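PDB 5TX7: D-isomer specific 2-hydroxyacid dehydrogenase family protein from Desulfovibrio vulgaris, which probably catalyses the NAD(P)-linked oxidation of D-2-hydroxyacids to 2-oxoacids, or the reverse reduction. Local coordinates for residues D8-N13 with H31-S36; L50-P55 with V72-Y77; S201-S206 with S226-S231. All blocks are in the same frame, centred on the assembly; numbering follows the deposited sequence.

Interaction 1: D8-N13 with H31-S36; sequences DGYTLN and HPRTPS
Y10 packs its CB against P32 and lies alongside R33, while the main chains of the two segments are joined by two hydrogen bonds. At the root of the tyrosine, Y10 CB sits 3.8 Å from P32 CB, so the first carbon of the side chain packs on the proline. CG stands anti to the backbone N (chi1 -175°), which carries the ring past the proline and brings it beside the arginine. Here Y10 CG is 3.7 Å from R33 NH2, and Y10 CD2 is the nearest ring atom at 3.4 Å from the same nitrogen. CE2 is the last atom to feel R33, because the hydroxyl end leads away from the 31-36 segment; a triethylene glycol, probably from the crystallisation liquor, lies about 4 Å from the side chain. The two side chains run side by side in the same direction, planes 63° apart; the ring carbons lie at the guanidinium edge, while NH2 comes obliquely to the ring. The arginine's chief polar partner is D135 of the second subunit, bridged through NE, and Y10 packs on the same aspartate.

In the backbone, G9 N donates to H31 O (2.9 Å) and Y10 N to P32 O (3.2 Å). P32 O also accepts from a water at 2.7 Å; that water also accepts a weak bond from T11 N. D8 turns its carboxylate from this contact to the backbone N atoms of N52 and K53.

The two loops leave the C-terminal ends of the adjacent parallel strands 3-6 and 27-30; helix 39-43 borders the 31-36 side through R42 and I39, and helix 292-310 packs on L12.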
ATOM      1  N   ASP A   8      -6.351  24.111 -19.029  1.00 46.03           N
ATOM      2  CA  ASP A   8      -6.976  23.178 -18.086  1.00 47.81           C
ATOM      3  C   ASP A   8      -6.088  22.917 -16.892  1.00 45.54           C
ATOM      4  O   ASP A   8      -5.480  21.871 -16.784  1.00 48.24           O
ATOM      5  CB  ASP A   8      -7.404  21.865 -18.782  1.00 48.86           C
ATOM      6  CG  ASP A   8      -6.249  21.113 -19.432  1.00 47.35           C
ATOM      7  OD1 ASP A   8      -5.254  21.754 -19.841  1.00 45.45           O
ATOM      8  OD2 ASP A   8      -6.355  19.867 -19.559  1.00 46.80           O
ATOM      9  N   GLY A   9      -6.026  23.902 -16.005  1.00 44.18           N
ATOM     10  CA  GLY A   9      -5.129  23.870 -14.851  1.00 43.17           C
ATOM     11  C   GLY A   9      -5.677  23.223 -13.589  1.00 42.32           C
ATOM     12  O   GLY A   9      -4.934  23.019 -12.621  1.00 40.20           O
ATOM     13  N   TYR A  10      -6.954  22.868 -13.579  1.00 41.86           N
ATOM     14  CA  TYR A  10      -7.562  22.358 -12.352  1.00 43.66           C
ATOM     15  C   TYR A  10      -6.927  21.044 -11.882  1.00 41.69           C
ATOM     16  O   TYR A  10      -6.532  20.950 -10.730  1.00 45.45           O
ATOM     17  CB  TYR A  10      -9.071  22.195 -12.505  1.00 42.78           C
ATOM     18  CG  TYR A  10      -9.750  21.779 -11.224  1.00 43.07           C
ATOM     19  CD1 TYR A  10      -9.826  22.650 -10.129  1.00 45.12           C
ATOM     20  CD2 TYR A  10     -10.280  20.513 -11.082  1.00 41.81           C
ATOM     21  CE1 TYR A  10     -10.447  22.260  -8.947  1.00 46.04           C
ATOM     22  CE2 TYR A  10     -10.899  20.116  -9.916  1.00 44.72           C
ATOM     23  CZ  TYR A  10     -10.986  20.983  -8.841  1.00 47.45           C
ATOM     24  OH  TYR A  10     -11.625  20.559  -7.678  1.00 48.49           O
ATOM     25  N   THR A  11      -6.818  20.060 -12.770  1.00 41.26           N
ATOM     26  CA  THR A  11      -6.194  18.770 -12.439  1.00 42.57           C
ATOM     27  C   THR A  11      -4.719  18.898 -11.986  1.00 41.87           C
ATOM     28  O   THR A  11      -4.297  18.172 -11.088  1.00 45.72           O
ATOM     29  CB  THR A  11      -6.274  17.741 -13.602  1.00 44.08           C
ATOM     30  OG1 THR A  11      -5.689  18.285 -14.784  1.00 45.95           O
ATOM     31  CG2 THR A  11      -7.735  17.357 -13.918  1.00 46.01           C
ATOM     32  N   LEU A  12      -3.952  19.830 -12.554  1.00 40.21           N
ATOM     33  CA  LEU A  12      -2.605  20.092 -12.028  1.00 40.13           C
ATOM     34  C   LEU A  12      -2.627  20.726 -10.631  1.00 40.62           C
ATOM     35  O   LEU A  12      -1.845  20.327  -9.757  1.00 41.70           O
ATOM     36  CB  LEU A  12      -1.792  20.958 -12.968  1.00 41.23           C
ATOM     37  CG  LEU A  12      -0.392  21.380 -12.461  1.00 43.43           C
ATOM     38  CD1 LEU A  12       0.515  20.201 -12.108  1.00 43.66           C
ATOM     39  CD2 LEU A  12       0.272  22.258 -13.493  1.00 43.46           C
ATOM     40  N   ASN A  13      -3.499  21.711 -10.425  1.00 40.83           N
ATOM     41  CA  ASN A  13      -3.555  22.449  -9.154  1.00 41.00           C
ATOM     42  C   ASN A  13      -4.981  22.753  -8.749  1.00 42.03           C
ATOM     43  O   ASN A  13      -5.485  23.844  -9.027  1.00 43.83           O
ATOM     44  CB  ASN A  13      -2.771  23.765  -9.232  1.00 40.54           C
ATOM     45  CG  ASN A  13      -2.794  24.550  -7.922  1.00 40.29           C
ATOM     46  OD1 ASN A  13      -3.213  24.065  -6.884  1.00 39.04           O
ATOM     47  ND2 ASN A  13      -2.319  25.767  -7.982  1.00 41.95           N
ATOM     48  N   HIS A  31      -7.531  28.826 -16.503  1.00 48.95           N
ATOM     49  CA  HIS A  31      -8.867  28.265 -16.640  1.00 48.31           C
ATOM     50  C   HIS A  31      -8.842  26.838 -16.108  1.00 48.38           C
ATOM     51  O   HIS A  31      -7.876  26.106 -16.347  1.00 50.74           O
ATOM     52  CB  HIS A  31      -9.325  28.247 -18.088  1.00 48.69           C
ATOM     53  CG  HIS A  31      -9.441  29.606 -18.692  1.00 50.25           C
ATOM     54  ND1 HIS A  31      -8.460  30.150 -19.488  1.00 52.46           N
ATOM     55  CD2 HIS A  31     -10.433  30.521 -18.641  1.00 50.86           C
ATOM     56  CE1 HIS A  31      -8.829  31.350 -19.889  1.00 52.74           C
ATOM     57  NE2 HIS A  31     -10.020  31.601 -19.384  1.00 55.51           N
ATOM     58  N   PRO A  32      -9.884  26.439 -15.375  1.00 48.37           N
ATOM     59  CA  PRO A  32      -9.868  25.114 -14.781  1.00 46.65           C
ATOM     60  C   PRO A  32      -9.967  24.010 -15.819  1.00 46.30           C
ATOM     61  O   PRO A  32      -9.352  22.957 -15.666  1.00 45.80           O
ATOM     62  CB  PRO A  32     -11.071  25.126 -13.827  1.00 49.08           C
ATOM     63  CG  PRO A  32     -11.938  26.214 -14.270  1.00 52.32           C
ATOM     64  CD  PRO A  32     -11.073  27.218 -14.986  1.00 51.64           C
ATOM     65  N   ARG A  33     -10.767  24.262 -16.844  1.00 48.27           N
ATOM     66  CA  ARG A  33     -10.837  23.429 -18.044  1.00 47.69           C
ATOM     67  C   ARG A  33     -11.374  24.284 -19.182  1.00 47.43           C
ATOM     68  O   ARG A  33     -11.930  25.374 -18.940  1.00 48.91           O
ATOM     69  CB  ARG A  33     -11.746  22.226 -17.819  1.00 48.89           C
ATOM     70  CG  ARG A  33     -13.161  22.575 -17.441  1.00 50.99           C
ATOM     71  CD  ARG A  33     -13.879  21.408 -16.753  1.00 54.87           C
ATOM     72  NE  ARG A  33     -13.275  21.007 -15.478  1.00 53.36           N
ATOM     73  CZ  ARG A  33     -13.434  21.624 -14.301  1.00 56.15           C
ATOM     74  NH1 ARG A  33     -14.158  22.735 -14.187  1.00 58.44           N
ATOM     75  NH2 ARG A  33     -12.821  21.142 -13.212  1.00 57.73           N
ATOM     76  N   THR A  34     -11.218  23.793 -20.410  1.00 45.86           N
ATOM     77  CA  THR A  34     -11.681  24.507 -21.588  1.00 47.51           C
ATOM     78  C   THR A  34     -12.380  23.583 -22.581  1.00 48.80           C
ATOM     79  O   THR A  34     -11.741  22.704 -23.135  1.00 50.39           O
ATOM     80  CB  THR A  34     -10.517  25.242 -22.263  1.00 45.05           C
ATOM     81  OG1 THR A  34     -10.032  26.261 -21.386  1.00 41.35           O
ATOM     82  CG2 THR A  34     -10.973  25.911 -23.562  1.00 47.75           C
ATOM     83  N   PRO A  35     -13.688  23.794 -22.822  1.00 52.23           N
ATOM     84  CA  PRO A  35     -14.314  23.040 -23.944  1.00 54.41           C
ATOM     85  C   PRO A  35     -13.768  23.482 -25.292  1.00 56.48           C
ATOM     86  O   PRO A  35     -13.244  24.583 -25.423  1.00 56.83           O
ATOM     87  CB  PRO A  35     -15.817  23.344 -23.811  1.00 53.81           C
ATOM     88  CG  PRO A  35     -15.903  24.573 -22.976  1.00 55.02           C
ATOM     89  CD  PRO A  35     -14.659  24.663 -22.121  1.00 52.98           C
ATOM     90  N   SER A  36     -13.887  22.605 -26.278  1.00 62.55           N
ATOM     91  CA  SER A  36     -13.306  22.800 -27.626  1.00 66.58           C
ATOM     92  C   SER A  36     -13.689  24.111 -28.335  1.00 66.08           C
ATOM     93  O   SER A  36     -12.850  24.730 -29.002  1.00 65.35           O
ATOM     94  CB  SER A  36     -13.741  21.635 -28.507  1.00 70.60           C
ATOM     95  OG  SER A  36     -15.148  21.471 -28.394  1.00 75.80           O
TER
HETATM   96  O   HOH W   1      -8.660  20.296 -15.658  1.00 47.20           O

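Interaction 2: L50-P55 with V72-Y77; sequences LTNKVP and VLATGY
T51 and L73 make the direct polar link: L73 N donates to T51 O at 2.8 Å, nearly straight (166°). Beside it T51 O also receives a CH...O approach from V72 CA, at 3.2 Å, where T51 and V72 form a parallel bridge at the C-terminal ends of their two strands. The chain then bends in an inverse gamma turn centred on L73, closed by a weak bond from A74 N to V72 O.

Apolar packing belongs to L73. Its CB lies 4.1 Å from N52 CB, and its CD1 reaches back to L50 CB at 4.2 Å, while T302 of helix 292-310 touches the same leucine.

Within 50-55, K53, bent at chi2 and chi4, curls so that NZ donates to N52 OD1 (2.8 Å) and sits near A74 CB. Across the contact the remaining polar links are water-mediated. One water joins K53 NZ to the carbonyls of N52 and G76; another joins N52 ND2 to L73 O. K53 also makes a cation-pi contact with W136 of the second subunit.

A buried strand end is thus held by backbone bonding and leucine packing, whereas the side-chain amide, the lysine ammonium and three backbone carbonyls beyond it are bridged by two waters, and the nearby lysine would probably polarise the N52 amide.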
ATOM      1  N   LEU A  50      -0.372  26.641 -21.887  1.00 45.78           N
ATOM      2  CA  LEU A  50      -0.178  25.398 -21.122  1.00 44.53           C
ATOM      3  C   LEU A  50      -1.424  24.527 -21.290  1.00 45.14           C
ATOM      4  O   LEU A  50      -2.547  25.007 -21.098  1.00 43.77           O
ATOM      5  CB  LEU A  50       0.043  25.699 -19.652  1.00 43.42           C
ATOM      6  CG  LEU A  50       1.126  26.743 -19.339  1.00 46.18           C
ATOM      7  CD1 LEU A  50       1.119  27.046 -17.842  1.00 46.57           C
ATOM      8  CD2 LEU A  50       2.500  26.263 -19.833  1.00 46.90           C
ATOM      9  N   THR A  51      -1.216  23.277 -21.698  1.00 42.97           N
ATOM     10  CA  THR A  51      -2.295  22.327 -21.876  1.00 43.42           C
ATOM     11  C   THR A  51      -1.881  20.994 -21.256  1.00 45.26           C
ATOM     12  O   THR A  51      -0.739  20.575 -21.373  1.00 46.87           O
ATOM     13  CB  THR A  51      -2.660  22.124 -23.363  1.00 45.64           C
ATOM     14  OG1 THR A  51      -3.679  21.129 -23.484  1.00 45.69           O
ATOM     15  CG2 THR A  51      -1.451  21.683 -24.222  1.00 46.03           C
ATOM     16  N   ASN A  52      -2.811  20.357 -20.561  1.00 47.25           N
ATOM     17  CA  ASN A  52      -2.648  18.984 -20.127  1.00 49.44           C
ATOM     18  C   ASN A  52      -3.302  18.101 -21.192  1.00 46.64           C
ATOM     19  O   ASN A  52      -2.618  17.399 -21.915  1.00 43.61           O
ATOM     20  CB  ASN A  52      -3.256  18.784 -18.726  1.00 50.50           C
ATOM     21  CG  ASN A  52      -2.826  17.484 -18.074  1.00 50.13           C
ATOM     22  OD1 ASN A  52      -2.486  16.515 -18.746  1.00 49.87           O
ATOM     23  ND2 ASN A  52      -2.835  17.468 -16.743  1.00 52.51           N
ATOM     24  N   LYS A  53      -4.622  18.166 -21.295  1.00 46.41           N
ATOM     25  CA  LYS A  53      -5.377  17.348 -22.245  1.00 48.76           C
ATOM     26  C   LYS A  53      -6.245  18.165 -23.200  1.00 47.00           C
ATOM     27  O   LYS A  53      -7.030  17.585 -23.943  1.00 52.28           O
ATOM     28  CB  LYS A  53      -6.261  16.333 -21.485  1.00 47.12           C
ATOM     29  CG  LYS A  53      -5.514  15.336 -20.628  1.00 48.19           C
ATOM     30  CD  LYS A  53      -4.615  14.411 -21.437  1.00 50.25           C
ATOM     31  CE  LYS A  53      -3.883  13.410 -20.540  1.00 51.04           C
ATOM     32  NZ  LYS A  53      -2.628  13.974 -19.960  1.00 50.10           N
ATOM     33  N   VAL A  54      -6.125  19.491 -23.196  1.00 46.34           N
ATOM     34  CA  VAL A  54      -6.864  20.314 -24.160  1.00 47.45           C
ATOM     35  C   VAL A  54      -6.190  20.152 -25.527  1.00 48.16           C
ATOM     36  O   VAL A  54      -4.982  20.341 -25.643  1.00 48.00           O
ATOM     37  CB  VAL A  54      -6.918  21.785 -23.748  1.00 47.43           C
ATOM     38  CG1 VAL A  54      -7.572  22.626 -24.842  1.00 49.53           C
ATOM     39  CG2 VAL A  54      -7.702  21.923 -22.444  1.00 48.19           C
ATOM     40  N   PRO A  55      -6.962  19.764 -26.547  1.00 48.65           N
ATOM     41  CA  PRO A  55      -6.353  19.481 -27.849  1.00 51.06           C
ATOM     42  C   PRO A  55      -5.966  20.736 -28.622  1.00 49.33           C
ATOM     43  O   PRO A  55      -6.674  21.724 -28.535  1.00 50.31           O
ATOM     44  CB  PRO A  55      -7.445  18.690 -28.591  1.00 52.53           C
ATOM     45  CG  PRO A  55      -8.712  19.081 -27.925  1.00 53.98           C
ATOM     46  CD  PRO A  55      -8.388  19.401 -26.508  1.00 51.12           C
ATOM     47  N   VAL A  72       3.368  21.264 -22.430  1.00 43.90           N
ATOM     48  CA  VAL A  72       2.372  20.263 -22.110  1.00 43.64           C
ATOM     49  C   VAL A  72       2.599  19.759 -20.693  1.00 42.97           C
ATOM     50  O   VAL A  72       3.717  19.356 -20.344  1.00 43.21           O
ATOM     51  CB  VAL A  72       2.433  19.089 -23.094  1.00 44.76           C
ATOM     52  CG1 VAL A  72       1.379  18.037 -22.750  1.00 44.48           C
ATOM     53  CG2 VAL A  72       2.245  19.597 -24.514  1.00 45.60           C
ATOM     54  N   LEU A  73       1.517  19.736 -19.912  1.00 43.23           N
ATOM     55  CA  LEU A  73       1.540  19.427 -18.481  1.00 44.82           C
ATOM     56  C   LEU A  73       1.374  17.925 -18.274  1.00 45.20           C
ATOM     57  O   LEU A  73       0.464  17.457 -17.582  1.00 49.96           O
ATOM     58  CB  LEU A  73       0.433  20.204 -17.754  1.00 46.59           C
ATOM     59  CG  LEU A  73       0.396  21.725 -17.928  1.00 46.41           C
ATOM     60  CD1 LEU A  73      -0.912  22.299 -17.394  1.00 46.22           C
ATOM     61  CD2 LEU A  73       1.590  22.366 -17.249  1.00 47.31           C
ATOM     62  N   ALA A  74       2.300  17.186 -18.864  1.00 43.49           N
ATOM     63  CA  ALA A  74       2.245  15.739 -18.956  1.00 46.03           C
ATOM     64  C   ALA A  74       3.501  15.266 -19.674  1.00 46.22           C
ATOM     65  O   ALA A  74       4.245  16.064 -20.220  1.00 46.72           O
ATOM     66  CB  ALA A  74       0.999  15.294 -19.737  1.00 45.58           C
ATOM     67  N   THR A  75       3.716  13.966 -19.666  1.00 49.08           N
ATOM     68  CA  THR A  75       4.745  13.342 -20.484  1.00 51.73           C
ATOM     69  C   THR A  75       4.190  13.094 -21.888  1.00 51.82           C
ATOM     70  O   THR A  75       4.898  13.254 -22.887  1.00 53.27           O
ATOM     71  CB  THR A  75       5.196  12.011 -19.859  1.00 53.55           C
ATOM     72  OG1 THR A  75       5.528  12.218 -18.474  1.00 50.62           O
ATOM     73  CG2 THR A  75       6.412  11.469 -20.591  1.00 56.17           C
ATOM     74  N   GLY A  76       2.924  12.691 -21.951  1.00 50.49           N
ATOM     75  CA  GLY A  76       2.229  12.492 -23.210  1.00 50.81           C
ATOM     76  C   GLY A  76       1.709  13.777 -23.799  1.00 50.72           C
ATOM     77  O   GLY A  76       1.329  14.702 -23.082  1.00 52.17           O
ATOM     78  N   TYR A  77       1.696  13.827 -25.122  1.00 52.92           N
ATOM     79  CA  TYR A  77       1.263  15.000 -25.880  1.00 53.40           C
ATOM     80  C   TYR A  77       0.436  14.559 -27.101  1.00 56.23           C
ATOM     81  O   TYR A  77       0.447  15.217 -28.143  1.00 56.17           O
ATOM     82  CB  TYR A  77       2.489  15.856 -26.270  1.00 51.77           C
ATOM     83  CG  TYR A  77       3.619  15.059 -26.872  1.00 52.73           C
ATOM     84  CD1 TYR A  77       3.661  14.788 -28.248  1.00 54.81           C
ATOM     85  CD2 TYR A  77       4.642  14.564 -26.078  1.00 52.89           C
ATOM     86  CE1 TYR A  77       4.681  14.032 -28.799  1.00 54.62           C
ATOM     87  CE2 TYR A  77       5.674  13.810 -26.620  1.00 54.80           C
ATOM     88  CZ  TYR A  77       5.695  13.546 -27.982  1.00 56.39           C
ATOM     89  OH  TYR A  77       6.716  12.788 -28.533  1.00 58.30           O
TER
HETATM   90  O   HOH W   2      -1.169  15.110 -22.375  1.00 45.69           O
HETATM   91  O   HOH W   3      -0.472  15.288 -16.061  1.00 52.16           O

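Interaction 3: S201-S206 with S226-S231; sequences SADVVS and SMRPGS
M227 and V205 make the tight apolar part of this contact, R228 and D203 its more open, polar part. On the inner side M227 bends at chi3 (84°), which brings its methyl CE across the valine to 3.5 Å from V205 CG2. The same methyl lies 3.9 Å from A202 O, and helix 195-201 packs against both residues, L198 on V205 and F199 on M227. Next to them S231 lies against the backbone of D203, with S231 CA 3.3 Å from D203 O. The main-chain bonds of D203 and V205 to Y232 continue the contact into the sheet as pairing of the two strands.

Toward solvent the fit is slacker and depends on charge and water. R228 starts toward the opposing segment and, bent at chi3, sets NE 3.3 Å from D203 OD1, on the syn side of the carboxylate, with the oxygen near the guanidinium plane. This salt bridge is long, and the two flat groups are turned 60° apart. A weak bond from R228 NH2 to S201 O (2.8 Å) is strongly bent, at 121°. The second carboxylate oxygen, OD2, accepts from T150 N, so D203 is held from the sheet side as well. One water donates to both D203 OD1 and S231 OG; another accepts from R228 N (2.7 Å) and lies at hydrogen-bonding distance from A202 O. S231 OG in turn donates to R228 O (2.7 Å) across a type II turn, in which G230 takes a positive phi.

Both segments lead into neighbouring parallel strands, 204-207 and 231-235, at their N-terminal ends, with helix 221-225 on the connection between them. The contact lies where a beta-alpha-beta crossover unit of the Rossmann-type NAD-binding domain enters its two strands.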
ATOM      1  N   SER A 201       5.906 -17.188 -15.663  1.00 48.10           N
ATOM      2  CA  SER A 201       6.662 -17.207 -14.395  1.00 49.50           C
ATOM      3  C   SER A 201       6.195 -16.211 -13.337  1.00 49.11           C
ATOM      4  O   SER A 201       6.521 -16.385 -12.181  1.00 55.49           O
ATOM      5  CB  SER A 201       8.139 -16.936 -14.665  1.00 48.37           C
ATOM      6  OG  SER A 201       8.678 -17.955 -15.481  1.00 54.12           O
ATOM      7  N   ALA A 202       5.465 -15.166 -13.726  1.00 47.04           N
ATOM      8  CA  ALA A 202       5.065 -14.111 -12.810  1.00 47.71           C
ATOM      9  C   ALA A 202       3.755 -14.405 -12.094  1.00 47.58           C
ATOM     10  O   ALA A 202       2.774 -14.816 -12.709  1.00 49.65           O
ATOM     11  CB  ALA A 202       4.935 -12.801 -13.552  1.00 47.86           C
ATOM     12  N   ASP A 203       3.767 -14.151 -10.788  1.00 46.41           N
ATOM     13  CA  ASP A 203       2.563 -14.143  -9.957  1.00 45.17           C
ATOM     14  C   ASP A 203       1.841 -12.800  -9.977  1.00 40.57           C
ATOM     15  O   ASP A 203       0.649 -12.757  -9.726  1.00 41.68           O
ATOM     16  CB  ASP A 203       2.918 -14.490  -8.510  1.00 46.65           C
ATOM     17  CG  ASP A 203       3.514 -15.860  -8.381  1.00 48.91           C
ATOM     18  OD1 ASP A 203       2.842 -16.827  -8.766  1.00 48.40           O
ATOM     19  OD2 ASP A 203       4.686 -15.976  -7.932  1.00 53.60           O
ATOM     20  N   VAL A 204       2.584 -11.719 -10.197  1.00 38.81           N
ATOM     21  CA  VAL A 204       2.029 -10.391 -10.374  1.00 37.71           C
ATOM     22  C   VAL A 204       2.670  -9.806 -11.610  1.00 37.03           C
ATOM     23  O   VAL A 204       3.884  -9.803 -11.720  1.00 37.86           O
ATOM     24  CB  VAL A 204       2.368  -9.448  -9.202  1.00 38.90           C
ATOM     25  CG1 VAL A 204       1.729  -8.070  -9.416  1.00 38.74           C
ATOM     26  CG2 VAL A 204       1.941 -10.059  -7.881  1.00 39.67           C
ATOM     27  N   VAL A 205       1.855  -9.278 -12.513  1.00 37.91           N
ATOM     28  CA  VAL A 205       2.335  -8.613 -13.700  1.00 37.62           C
ATOM     29  C   VAL A 205       1.940  -7.153 -13.621  1.00 38.44           C
ATOM     30  O   VAL A 205       0.763  -6.875 -13.461  1.00 39.56           O
ATOM     31  CB  VAL A 205       1.684  -9.204 -14.971  1.00 38.88           C
ATOM     32  CG1 VAL A 205       2.024  -8.356 -16.196  1.00 39.79           C
ATOM     33  CG2 VAL A 205       2.199 -10.601 -15.204  1.00 41.38           C
ATOM     34  N   SER A 206       2.907  -6.243 -13.793  1.00 38.57           N
ATOM     35  CA  SER A 206       2.634  -4.824 -13.893  1.00 37.73           C
ATOM     36  C   SER A 206       3.118  -4.229 -15.213  1.00 39.07           C
ATOM     37  O   SER A 206       4.258  -4.457 -15.609  1.00 41.63           O
ATOM     38  CB  SER A 206       3.300  -4.090 -12.745  1.00 38.40           C
ATOM     39  OG  SER A 206       2.852  -2.730 -12.709  1.00 40.93           O
ATOM     40  N   SER A 226      -1.583 -18.729 -20.058  1.00 46.00           N
ATOM     41  CA  SER A 226      -0.258 -19.184 -19.628  1.00 46.84           C
ATOM     42  C   SER A 226       0.046 -18.906 -18.154  1.00 45.45           C
ATOM     43  O   SER A 226       0.975 -19.480 -17.606  1.00 48.42           O
ATOM     44  CB  SER A 226       0.844 -18.576 -20.528  1.00 46.89           C
ATOM     45  OG  SER A 226       1.215 -17.281 -20.119  1.00 42.28           O
ATOM     46  N   MET A 227      -0.706 -18.015 -17.524  1.00 44.42           N
ATOM     47  CA  MET A 227      -0.395 -17.589 -16.150  1.00 44.81           C
ATOM     48  C   MET A 227      -0.863 -18.635 -15.158  1.00 46.08           C
ATOM     49  O   MET A 227      -1.791 -19.404 -15.441  1.00 51.28           O
ATOM     50  CB  MET A 227      -1.059 -16.262 -15.815  1.00 43.68           C
ATOM     51  CG  MET A 227      -0.509 -15.083 -16.604  1.00 45.31           C
ATOM     52  SD  MET A 227      -1.223 -13.514 -16.092  1.00 49.50           S
ATOM     53  CE  MET A 227      -0.119 -13.221 -14.707  1.00 46.91           C
ATOM     54  N   ARG A 228      -0.213 -18.671 -14.007  1.00 46.29           N
ATOM     55  CA  ARG A 228      -0.637 -19.511 -12.909  1.00 50.10           C
ATOM     56  C   ARG A 228      -1.968 -19.007 -12.355  1.00 48.16           C
ATOM     57  O   ARG A 228      -2.169 -17.787 -12.245  1.00 47.42           O
ATOM     58  CB  ARG A 228       0.400 -19.509 -11.802  1.00 56.98           C
ATOM     59  CG  ARG A 228       1.661 -20.230 -12.175  1.00 68.70           C
ATOM     60  CD  ARG A 228       2.418 -20.605 -10.914  1.00 78.33           C
ATOM     61  NE  ARG A 228       3.334 -19.548 -10.506  1.00 80.25           N
ATOM     62  CZ  ARG A 228       4.525 -19.316 -11.058  1.00 86.51           C
ATOM     63  NH1 ARG A 228       4.994 -20.059 -12.068  1.00 86.01           N
ATOM     64  NH2 ARG A 228       5.270 -18.321 -10.587  1.00 93.03           N
ATOM     65  N   PRO A 229      -2.872 -19.936 -11.985  1.00 44.68           N
ATOM     66  CA  PRO A 229      -4.114 -19.492 -11.377  1.00 46.01           C
ATOM     67  C   PRO A 229      -3.853 -18.816 -10.040  1.00 46.58           C
ATOM     68  O   PRO A 229      -2.936 -19.223  -9.315  1.00 50.62           O
ATOM     69  CB  PRO A 229      -4.906 -20.779 -11.213  1.00 47.47           C
ATOM     70  CG  PRO A 229      -3.883 -21.821 -11.109  1.00 47.45           C
ATOM     71  CD  PRO A 229      -2.768 -21.394 -11.988  1.00 45.93           C
ATOM     72  N   GLY A 230      -4.624 -17.776  -9.744  1.00 41.57           N
ATOM     73  CA  GLY A 230      -4.385 -16.968  -8.566  1.00 40.32           C
ATOM     74  C   GLY A 230      -3.461 -15.776  -8.771  1.00 40.37           C
ATOM     75  O   GLY A 230      -3.059 -15.131  -7.784  1.00 42.15           O
ATOM     76  N   SER A 231      -3.143 -15.437 -10.018  1.00 38.05           N
ATOM     77  CA  SER A 231      -2.212 -14.324 -10.297  1.00 39.12           C
ATOM     78  C   SER A 231      -2.904 -12.964 -10.335  1.00 39.20           C
ATOM     79  O   SER A 231      -4.148 -12.866 -10.352  1.00 38.57           O
ATOM     80  CB  SER A 231      -1.465 -14.571 -11.609  1.00 40.65           C
ATOM     81  OG  SER A 231      -0.624 -15.727 -11.486  1.00 41.72           O
TER
HETATM   82  O   HOH W   4       2.130 -17.241 -13.940  1.00 47.49           O
HETATM   83  O   HOH W   5       0.121 -16.461  -9.021  1.00 44.58           O
HETATM   84  O   HOH W   6      -0.340 -14.394  -6.919  1.00 48.31           O

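In the fold
From the N terminus, interaction 1 closes first, joining the loops that follow strands 3-6 and 27-30. Interaction 2 then links the end of strand 48-51 to the loop after 69-72. The two follow in series, neither nested nor crossed, yet they touch in space through D8, joining the C-terminal loops of four of the five strands of the parallel sheet, 27-30, 3-6, 48-51 and 69-72. Interaction 3 closes much later, again in series, joining the N-terminal entries of strands 204-207 and 231-235 in the seven-stranded sheet of the NAD-binding domain. Its centre is about 34 Å from that of interaction 2, on the opposite side of the chain's centre, and it touches neither of the others.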